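Local structure of GCN5-related N-acetyltransferase (Kribbella flavida, 4H89) at residues E34-D39 with S91-V96; L50-S55 with S60-A65; Q111-W116 with R123-N128. The protein probably transfers acyl groups, most likely acetyl from acetyl-CoA, to an acceptor not known here. All blocks are in the same frame, centred on the assembly; numbering follows the deposited sequence.

Contact 1 of 3, residues E34-D39 with S91-V96; sequences ETYAYD and SASFMV
Tyr36 stretches its ring from the loop to strand 91-96 and brings the phenolic end to the backbone of Phe94, where Phe94 N donates to Tyr36 OH over 2.9 Å in a nearly straight bond (N-H...O 163°). The carbonyl of the same residue meets the ring edge near its plane, with Phe94 O 3.2 Å from Tyr36 CE2, while Ser93 CB comes obliquely to within 3.9 Å of Tyr36 OH. Tyr36 is modelled in two conformers, and this geometry belongs to one of them. A water that donates to Ala92 O lies 3.3 Å from Tyr36 OH, a weak link.

Tyr38 leaves the loop with almost the same first torsion, CG beside the backbone N (chi1 -74°), which also directs its ring to the strand. Selenomethionine Met95 reaches back from the opposite direction; a bend at chi3 brings its methyl CE obliquely to the ring, 4.0 Å from Tyr38 CE2. Phe26 of helix 19-32 meets Tyr38 edge-to-face and also touches Met95, closing this apolar patch.

Strand 89-96 pairs with strand 72-80 through Ser91, Ser93 and Met95. The amide of Phe94 belongs to the other edge, which in GNAT relatives faces the acetyl-CoA cleft; here a tyrosine hydroxyl, not a neighbouring strand, supplies its acceptor.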
loop_
_atom_site.group_PDB
_atom_site.type_symbol
_atom_site.label_atom_id
_atom_site.label_comp_id
_atom_site.label_asym_id
_atom_site.label_seq_id
_atom_site.Cartn_x
_atom_site.Cartn_y
_atom_site.Cartn_z
ATOM N N GLU A 34 0.462 2.363 18.190
ATOM C CA GLU A 34 -0.422 1.242 18.406
ATOM C C GLU A 34 -1.369 0.930 17.241
ATOM O O GLU A 34 -1.957 -0.138 17.226
ATOM C CB GLU A 34 -1.232 1.471 19.697
ATOM C CG GLU A 34 -0.322 1.463 20.925
ATOM C CD GLU A 34 -0.996 1.836 22.223
ATOM O OE1 GLU A 34 -1.896 2.692 22.239
ATOM O OE2 GLU A 34 -0.583 1.260 23.253
ATOM N N THR A 35 -1.518 1.832 16.244
ATOM C CA THR A 35 -2.586 1.724 15.257
ATOM C C THR A 35 -2.242 1.877 13.775
ATOM O O THR A 35 -2.967 1.376 12.934
ATOM C CB THR A 35 -3.715 2.680 15.568
ATOM O OG1 THR A 35 -3.230 3.993 15.454
ATOM C CG2 THR A 35 -4.260 2.436 16.988
ATOM N N TYR A 36 -1.187 2.592 13.442
ATOM C CA TYR A 36 -0.850 2.892 12.035
ATOM C C TYR A 36 0.696 2.982 11.990
ATOM O O TYR A 36 1.323 3.417 12.951
ATOM C CB TYR A 36 -1.474 4.238 11.567
ATOM C CG TYR A 36 -2.987 4.306 11.146
ATOM C CD1 TYR A 36 -3.457 3.693 9.989
ATOM C CD2 TYR A 36 -3.917 5.057 11.883
ATOM C CE1 TYR A 36 -4.812 3.780 9.600
ATOM C CE2 TYR A 36 -5.260 5.166 11.495
ATOM C CZ TYR A 36 -5.730 4.510 10.353
ATOM O OH TYR A 36 -7.106 4.612 9.957
ATOM N N ALA A 37 1.311 2.514 10.913
ATOM C CA ALA A 37 2.746 2.645 10.667
ATOM C C ALA A 37 3.045 3.883 9.807
ATOM O O ALA A 37 2.747 3.903 8.619
ATOM C CB ALA A 37 3.277 1.388 9.982
ATOM N N TYR A 38 3.675 4.883 10.418
ATOM C CA TYR A 38 4.131 6.089 9.723
ATOM C C TYR A 38 5.598 6.317 9.980
ATOM O O TYR A 38 6.161 5.826 10.970
ATOM C CB TYR A 38 3.396 7.299 10.268
ATOM C CG TYR A 38 1.972 7.426 9.843
ATOM C CD1 TYR A 38 1.654 7.760 8.538
ATOM C CD2 TYR A 38 0.932 7.278 10.768
ATOM C CE1 TYR A 38 0.323 7.913 8.147
ATOM C CE2 TYR A 38 -0.393 7.438 10.392
ATOM C CZ TYR A 38 -0.690 7.743 9.076
ATOM O OH TYR A 38 -2.005 7.904 8.709
ATOM N N ASP A 39 6.244 7.031 9.057
ATOM C CA ASP A 39 7.572 7.593 9.337
ATOM C C ASP A 39 7.420 8.494 10.529
ATOM O O ASP A 39 6.561 9.342 10.533
ATOM C CB ASP A 39 8.055 8.368 8.126
ATOM C CG ASP A 39 9.477 9.026 8.275
ATOM O OD1 ASP A 39 9.984 9.355 9.369
ATOM O OD2 ASP A 39 10.076 9.261 7.194
ATOM N N SER A 91 -10.160 3.565 -0.438
ATOM C CA SER A 91 -9.650 3.313 0.917
ATOM C C SER A 91 -9.772 4.579 1.705
ATOM O O SER A 91 -10.207 5.619 1.200
ATOM C CB SER A 91 -8.213 2.858 0.817
ATOM O OG SER A 91 -7.704 2.428 2.093
ATOM N N ALA A 92 -9.438 4.484 2.980
ATOM C CA ALA A 92 -9.549 5.604 3.859
ATOM C C ALA A 92 -8.713 5.363 5.092
ATOM O O ALA A 92 -8.354 4.234 5.426
ATOM C CB ALA A 92 -11.008 5.812 4.268
ATOM N N SER A 93 -8.421 6.464 5.770
ATOM C CA SER A 93 -7.790 6.500 7.077
ATOM C C SER A 93 -8.569 7.417 8.010
ATOM O O SER A 93 -9.203 8.348 7.560
ATOM C CB SER A 93 -6.350 7.041 6.943
ATOM O OG SER A 93 -5.569 6.236 6.083
ATOM N N PHE A 94 -8.485 7.106 9.311
ATOM C CA PHE A 94 -9.251 7.799 10.338
ATOM C C PHE A 94 -8.381 8.177 11.510
ATOM O O PHE A 94 -7.525 7.386 11.928
ATOM C CB PHE A 94 -10.401 6.897 10.854
ATOM C CG PHE A 94 -11.305 6.447 9.755
ATOM C CD1 PHE A 94 -12.373 7.226 9.365
ATOM C CD2 PHE A 94 -11.054 5.287 9.040
ATOM C CE1 PHE A 94 -13.163 6.862 8.281
ATOM C CE2 PHE A 94 -11.844 4.927 7.959
ATOM C CZ PHE A 94 -12.920 5.684 7.602
HETATM N N MSE A 95 -8.635 9.369 12.046
HETATM C CA MSE A 95 -7.999 9.797 13.299
HETATM C C MSE A 95 -9.035 10.434 14.143
HETATM O O MSE A 95 -9.727 11.329 13.734
HETATM C CB MSE A 95 -6.912 10.814 13.034
HETATM C CG MSE A 95 -5.912 10.192 12.083
HETATM SE SE MSE A 95 -4.354 11.336 12.051
HETATM C CE MSE A 95 -3.018 9.914 12.098
ATOM N N VAL A 96 -9.138 9.955 15.360
ATOM C CA VAL A 96 -10.051 10.513 16.362
ATOM C C VAL A 96 -9.239 11.006 17.562
ATOM O O VAL A 96 -8.398 10.292 18.086
ATOM C CB VAL A 96 -11.069 9.459 16.815
ATOM C CG1 VAL A 96 -11.969 10.000 17.908
ATOM C CG2 VAL A 96 -11.915 8.969 15.632
HETATM O O HOH W 1 -8.817 2.728 7.829
#

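Contact 2 of 3, residues L50-S55 with S60-A65; sequences LWMTPS and SRTTVA
Thr62 OG1 donates to Trp51 O over 2.9 Å, arriving in the carbonyl plane on a lone pair with a C=O...O angle of 142°. The hydroxyl of Thr53 comes to the same threonine oxygen from the loop: Thr53 OG1 lies 2.7 Å from Thr62 OG1, probably as donor, although its proton has another acceptor within reach. Thr62 thus joins the carbonyl of Trp51 to the side chain of Thr53, and Asn77 ND2 gives Trp51 O a second donor. A valine in place of Thr62 would probably deprive Trp51 O of one donor and the Thr53 hydroxyl of its close partner.

Trp51 closes helix 44-51 and Met52 is the first residue to leave helical geometry, so these bonds tie the C-terminal end of that helix to strand 61-66, near the first edge of the mixed GNAT sheet.

The branching of Thr62 divides the work. Its OG1 stands beside the backbone N (chi1 -55°) and faces the polar atoms, whereas CG2, anti to that N, packs obliquely against the indole, 3.7 Å from Trp51 NE1. The indole nitrogen has its own polar partner in Ser75 OG. Selenomethionine Met52 crosses Thr62 at about a right angle, with Met52 SE 4.1 Å from Thr62 CG2. At the far end of the contact the methyl of Thr53 packs on the residue just before the strand, Thr53 CG2 resting 3.6 Å from Ser60 CB, while Ser60 OG turns to Pro58 O.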
loop_
_atom_site.group_PDB
_atom_site.type_symbol
_atom_site.label_atom_id
_atom_site.label_comp_id
_atom_site.label_asym_id
_atom_site.label_seq_id
_atom_site.Cartn_x
_atom_site.Cartn_y
_atom_site.Cartn_z
ATOM N N LEU A 50 0.037 14.493 3.069
ATOM C CA LEU A 50 -0.461 13.134 3.077
ATOM C C LEU A 50 -1.931 13.108 3.461
ATOM O O LEU A 50 -2.672 12.262 2.969
ATOM C CB LEU A 50 0.341 12.277 4.036
ATOM C CG LEU A 50 1.742 11.874 3.559
ATOM C CD1 LEU A 50 2.304 10.855 4.535
ATOM C CD2 LEU A 50 1.767 11.290 2.136
ATOM N N TRP A 51 -2.359 14.046 4.305
ATOM C CA TRP A 51 -3.690 13.989 4.900
ATOM C C TRP A 51 -4.778 14.825 4.214
ATOM O O TRP A 51 -5.899 14.351 3.994
ATOM C CB TRP A 51 -3.602 14.375 6.392
ATOM C CG TRP A 51 -4.866 14.037 7.073
ATOM C CD1 TRP A 51 -5.893 14.863 7.361
ATOM C CD2 TRP A 51 -5.242 12.739 7.497
ATOM N NE1 TRP A 51 -6.931 14.145 7.895
ATOM C CE2 TRP A 51 -6.546 12.830 8.000
ATOM C CE3 TRP A 51 -4.608 11.498 7.475
ATOM C CZ2 TRP A 51 -7.221 11.727 8.521
ATOM C CZ3 TRP A 51 -5.287 10.392 7.978
ATOM C CH2 TRP A 51 -6.584 10.518 8.472
HETATM N N MSE A 52 -4.498 16.085 3.962
HETATM C CA MSE A 52 -5.395 17.014 3.309
HETATM C C MSE A 52 -5.411 16.688 1.843
HETATM O O MSE A 52 -4.409 16.288 1.276
HETATM C CB MSE A 52 -4.941 18.460 3.534
HETATM C CG MSE A 52 -4.912 18.885 4.989
HETATM SE SE MSE A 52 -6.555 18.797 6.019
HETATM C CE MSE A 52 -7.300 20.331 5.244
ATOM N N THR A 53 -6.604 16.794 1.248
ATOM C CA THR A 53 -6.842 16.442 -0.154
ATOM C C THR A 53 -6.842 17.685 -0.984
ATOM O O THR A 53 -7.706 18.565 -0.792
ATOM C CB THR A 53 -8.254 15.841 -0.346
ATOM O OG1 THR A 53 -8.331 14.653 0.356
ATOM C CG2 THR A 53 -8.487 15.539 -1.796
ATOM N N PRO A 54 -5.879 17.792 -1.901
ATOM C CA PRO A 54 -5.885 18.914 -2.853
ATOM C C PRO A 54 -6.909 18.718 -3.977
ATOM O O PRO A 54 -7.189 17.591 -4.393
ATOM C CB PRO A 54 -4.468 18.905 -3.393
ATOM C CG PRO A 54 -3.952 17.535 -3.227
ATOM C CD PRO A 54 -4.741 16.886 -2.121
ATOM N N SER A 55 -7.470 19.811 -4.473
ATOM C CA SER A 55 -8.402 19.744 -5.594
ATOM C C SER A 55 -7.712 19.127 -6.817
ATOM O O SER A 55 -6.478 19.350 -7.057
ATOM C CB SER A 55 -8.916 21.125 -5.937
ATOM O OG SER A 55 -9.776 21.605 -4.932
ATOM N N SER A 60 -11.116 11.951 -4.306
ATOM C CA SER A 60 -10.532 11.961 -2.964
ATOM C C SER A 60 -11.187 13.047 -2.159
ATOM O O SER A 60 -11.738 13.979 -2.703
ATOM C CB SER A 60 -9.034 12.246 -3.082
ATOM O OG SER A 60 -8.355 11.169 -3.749
ATOM N N ARG A 61 -11.104 12.910 -0.829
ATOM C CA ARG A 61 -11.775 13.840 0.062
ATOM C C ARG A 61 -11.185 13.734 1.445
ATOM O O ARG A 61 -10.717 12.662 1.827
ATOM C CB ARG A 61 -13.286 13.535 0.063
ATOM C CG ARG A 61 -14.167 14.334 1.034
ATOM C CD ARG A 61 -15.626 14.039 0.685
ATOM N NE ARG A 61 -16.560 14.690 1.587
ATOM C CZ ARG A 61 -17.324 14.077 2.478
ATOM N NH1 ARG A 61 -17.261 12.778 2.631
ATOM N NH2 ARG A 61 -18.119 14.804 3.198
ATOM N N THR A 62 -11.193 14.858 2.166
ATOM C CA THR A 62 -10.836 14.865 3.595
ATOM C C THR A 62 -11.971 15.506 4.338
ATOM O O THR A 62 -12.496 16.544 3.919
ATOM C CB THR A 62 -9.528 15.612 3.810
ATOM O OG1 THR A 62 -8.518 15.044 2.978
ATOM C CG2 THR A 62 -9.089 15.613 5.274
ATOM N N THR A 63 -12.355 14.890 5.456
ATOM C CA THR A 63 -13.424 15.373 6.308
ATOM C C THR A 63 -12.941 15.629 7.721
ATOM O O THR A 63 -11.888 15.118 8.115
ATOM C CB THR A 63 -14.571 14.366 6.398
ATOM O OG1 THR A 63 -14.083 13.162 6.968
ATOM C CG2 THR A 63 -15.144 14.090 5.023
ATOM N N VAL A 64 -13.747 16.399 8.437
ATOM C CA VAL A 64 -13.599 16.540 9.894
ATOM C C VAL A 64 -14.922 16.206 10.545
ATOM O O VAL A 64 -15.995 16.449 9.967
ATOM C CB VAL A 64 -13.104 17.917 10.361
ATOM C CG1 VAL A 64 -11.654 18.109 10.021
ATOM C CG2 VAL A 64 -13.978 19.029 9.804
ATOM N N ALA A 65 -14.835 15.693 11.770
ATOM C CA ALA A 65 -15.989 15.587 12.662
ATOM C C ALA A 65 -15.844 16.753 13.655
ATOM O O ALA A 65 -14.777 16.933 14.254
ATOM C CB ALA A 65 -15.926 14.308 13.420
#

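Contact 3 of 3, residues Q111-W116 with R123-N128; sequences QDMIDW and RAIQFN
In the beta-alpha-beta crossover formed by strand 89-96, helix 105-119 and strand 124-131, the core of the GNAT fold, the helix packs on the last strand through Met113 and Ile114 against Ile125. Selenomethionine Met113 and Ile125 reach toward each other tip to tip. Met113 SE stands 3.8 Å from Ile125 CD1, and the methyl beyond it turns to the other branch, with Met113 CE 3.9 Å from Ile125 CG2. Both branches of the isoleucine are therefore engaged by the end of one flexible chain, which extends anti to its own backbone N at chi1 (-179°) and then bends at chi2 (-86°).

Ile114, the next residue of the helix, crosses Ile125 at about a right angle, laying Ile114 CG1 3.9 Å from Ile125 CD1. This terminal methyl is thus shared between two helix residues. Met113 also touches Ala90 and Ala92 of the first strand of the unit, and Ile125 touches Phe146.

No hydrogen bond spans the two segments: helix and strand meet here through apolar side-chain contacts, those of the selenomethionine chain and the isoleucine carbons, so the fit depends on side-chain shape and on keeping water from these apolar surfaces.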
loop_
_atom_site.group_PDB
_atom_site.type_symbol
_atom_site.label_atom_id
_atom_site.label_comp_id
_atom_site.label_asym_id
_atom_site.label_seq_id
_atom_site.Cartn_x
_atom_site.Cartn_y
_atom_site.Cartn_z
ATOM N N GLN A 111 -19.042 5.959 8.474
ATOM C CA GLN A 111 -20.306 5.914 7.754
ATOM C C GLN A 111 -20.360 6.984 6.666
ATOM O O GLN A 111 -20.813 6.746 5.556
ATOM C CB GLN A 111 -21.489 6.063 8.694
ATOM C CG GLN A 111 -22.834 5.905 7.994
ATOM C CD GLN A 111 -23.001 4.510 7.400
ATOM O OE1 GLN A 111 -22.860 3.545 8.114
ATOM N NE2 GLN A 111 -23.158 4.410 6.088
ATOM N N ASP A 112 -19.916 8.183 7.001
ATOM C CA ASP A 112 -19.865 9.264 6.026
ATOM C C ASP A 112 -18.964 8.873 4.839
ATOM O O ASP A 112 -19.287 9.144 3.686
ATOM C CB ASP A 112 -19.379 10.568 6.673
ATOM C CG ASP A 112 -19.248 11.672 5.658
ATOM O OD1 ASP A 112 -20.265 12.342 5.345
ATOM O OD2 ASP A 112 -18.117 11.818 5.174
HETATM N N MSE A 113 -17.838 8.237 5.128
HETATM C CA MSE A 113 -16.927 7.773 4.081
HETATM C C MSE A 113 -17.591 6.702 3.191
HETATM O O MSE A 113 -17.457 6.762 1.952
HETATM C CB MSE A 113 -15.639 7.263 4.755
HETATM C CG MSE A 113 -14.565 6.761 3.797
HETATM SE SE MSE A 113 -14.766 4.937 3.282
HETATM C CE MSE A 113 -13.992 5.126 1.629
ATOM N N ILE A 114 -18.325 5.786 3.786
ATOM C CA ILE A 114 -19.012 4.752 3.010
ATOM C C ILE A 114 -20.052 5.401 2.118
ATOM O O ILE A 114 -20.178 5.021 0.938
ATOM C CB ILE A 114 -19.712 3.746 3.982
ATOM C CG1 ILE A 114 -18.677 2.880 4.681
ATOM C CG2 ILE A 114 -20.740 2.869 3.246
ATOM C CD1 ILE A 114 -19.170 2.119 5.905
ATOM N N ASP A 115 -20.787 6.367 2.640
ATOM C CA ASP A 115 -21.810 7.072 1.844
ATOM C C ASP A 115 -21.161 7.817 0.675
ATOM O O ASP A 115 -21.641 7.761 -0.487
ATOM C CB ASP A 115 -22.636 8.032 2.687
ATOM C CG ASP A 115 -23.461 7.344 3.777
ATOM O OD1 ASP A 115 -23.561 6.111 3.789
ATOM O OD2 ASP A 115 -23.959 8.083 4.640
ATOM N N TRP A 116 -20.036 8.461 0.939
ATOM C CA TRP A 116 -19.288 9.149 -0.104
ATOM C C TRP A 116 -18.828 8.178 -1.173
ATOM O O TRP A 116 -18.978 8.446 -2.361
ATOM C CB TRP A 116 -18.078 9.877 0.531
ATOM C CG TRP A 116 -17.057 10.383 -0.452
ATOM C CD1 TRP A 116 -17.097 11.578 -1.113
ATOM C CD2 TRP A 116 -15.882 9.709 -0.889
ATOM N NE1 TRP A 116 -15.999 11.695 -1.930
ATOM C CE2 TRP A 116 -15.249 10.556 -1.841
ATOM C CE3 TRP A 116 -15.291 8.484 -0.586
ATOM C CZ2 TRP A 116 -14.022 10.235 -2.438
ATOM C CZ3 TRP A 116 -14.087 8.125 -1.220
ATOM C CH2 TRP A 116 -13.467 9.008 -2.127
ATOM N N ARG A 123 -16.744 0.645 -6.252
ATOM C CA ARG A 123 -17.306 -0.710 -6.167
ATOM C C ARG A 123 -17.011 -1.424 -4.839
ATOM O O ARG A 123 -17.664 -2.403 -4.513
ATOM C CB ARG A 123 -16.790 -1.573 -7.290
ATOM C CG ARG A 123 -17.400 -1.216 -8.607
ATOM C CD ARG A 123 -16.748 -1.927 -9.773
ATOM N NE ARG A 123 -17.629 -2.054 -10.933
ATOM C CZ ARG A 123 -17.903 -1.071 -11.782
ATOM N NH1 ARG A 123 -18.618 -1.381 -12.816
ATOM N NH2 ARG A 123 -17.476 0.217 -11.630
ATOM N N ALA A 124 -16.056 -0.916 -4.061
ATOM C CA ALA A 124 -15.642 -1.531 -2.812
ATOM C C ALA A 124 -14.745 -0.559 -2.072
ATOM O O ALA A 124 -14.338 0.447 -2.612
ATOM C CB ALA A 124 -14.917 -2.835 -3.085
ATOM N N ILE A 125 -14.484 -0.932 -0.830
ATOM C CA ILE A 125 -13.547 -0.230 0.042
ATOM C C ILE A 125 -12.598 -1.258 0.655
ATOM O O ILE A 125 -13.011 -2.328 1.066
ATOM C CB ILE A 125 -14.251 0.496 1.197
ATOM C CG1 ILE A 125 -15.381 1.381 0.695
ATOM C CG2 ILE A 125 -13.275 1.357 1.988
ATOM C CD1 ILE A 125 -16.364 1.848 1.759
ATOM N N GLN A 126 -11.321 -0.921 0.717
ATOM C CA GLN A 126 -10.305 -1.796 1.282
ATOM C C GLN A 126 -9.487 -1.005 2.295
ATOM O O GLN A 126 -9.084 0.129 2.015
ATOM C CB GLN A 126 -9.394 -2.282 0.147
ATOM C CG GLN A 126 -8.241 -3.156 0.551
ATOM C CD GLN A 126 -7.510 -3.714 -0.617
ATOM O OE1 GLN A 126 -8.084 -3.919 -1.719
ATOM N NE2 GLN A 126 -6.246 -4.014 -0.409
ATOM N N PHE A 127 -9.216 -1.621 3.451
ATOM C CA PHE A 127 -8.225 -1.109 4.416
ATOM C C PHE A 127 -7.042 -2.076 4.348
ATOM O O PHE A 127 -7.194 -3.258 4.619
ATOM C CB PHE A 127 -8.803 -1.054 5.853
ATOM C CG PHE A 127 -9.979 -0.152 6.010
ATOM C CD1 PHE A 127 -10.254 0.911 5.123
ATOM C CD2 PHE A 127 -10.883 -0.386 7.020
ATOM C CE1 PHE A 127 -11.344 1.764 5.332
ATOM C CE2 PHE A 127 -11.953 0.441 7.263
ATOM C CZ PHE A 127 -12.213 1.514 6.401
ATOM N N ASN A 128 -5.866 -1.558 3.991
ATOM C CA ASN A 128 -4.737 -2.407 3.721
ATOM C C ASN A 128 -4.085 -3.007 4.943
ATOM O O ASN A 128 -3.444 -4.051 4.842
ATOM C CB ASN A 128 -3.710 -1.608 2.933
ATOM C CG ASN A 128 -4.323 -1.047 1.707
ATOM O OD1 ASN A 128 -4.805 -1.830 0.868
ATOM N ND2 ASN A 128 -4.491 0.308 1.665
#

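In the fold
The three contacts work on one mixed sheet, their centres 14 to 15 Å apart. Contact 2 is nested within the chain closed by contact 1, and they touch where Trp51 CH2 packs 3.5 Å from Ser93 O. Contacts 1 and 3 lie on neighbouring strands, 89-96 and 124-131: Ser91 OG lies 2.7 Å from Gln126 O, probably hydrogen-bonded, and Ala92 CB packs 3.7 Å from Met113 CG. Contact 2 and contact 3 are joined by a salt bridge, Arg61 NH1 to Asp112 OD2 at 2.8 Å. In GNAT relatives acetyl-CoA binds where these two neighbouring strands splay apart, so contacts 1 and 3 probably flank that cleft.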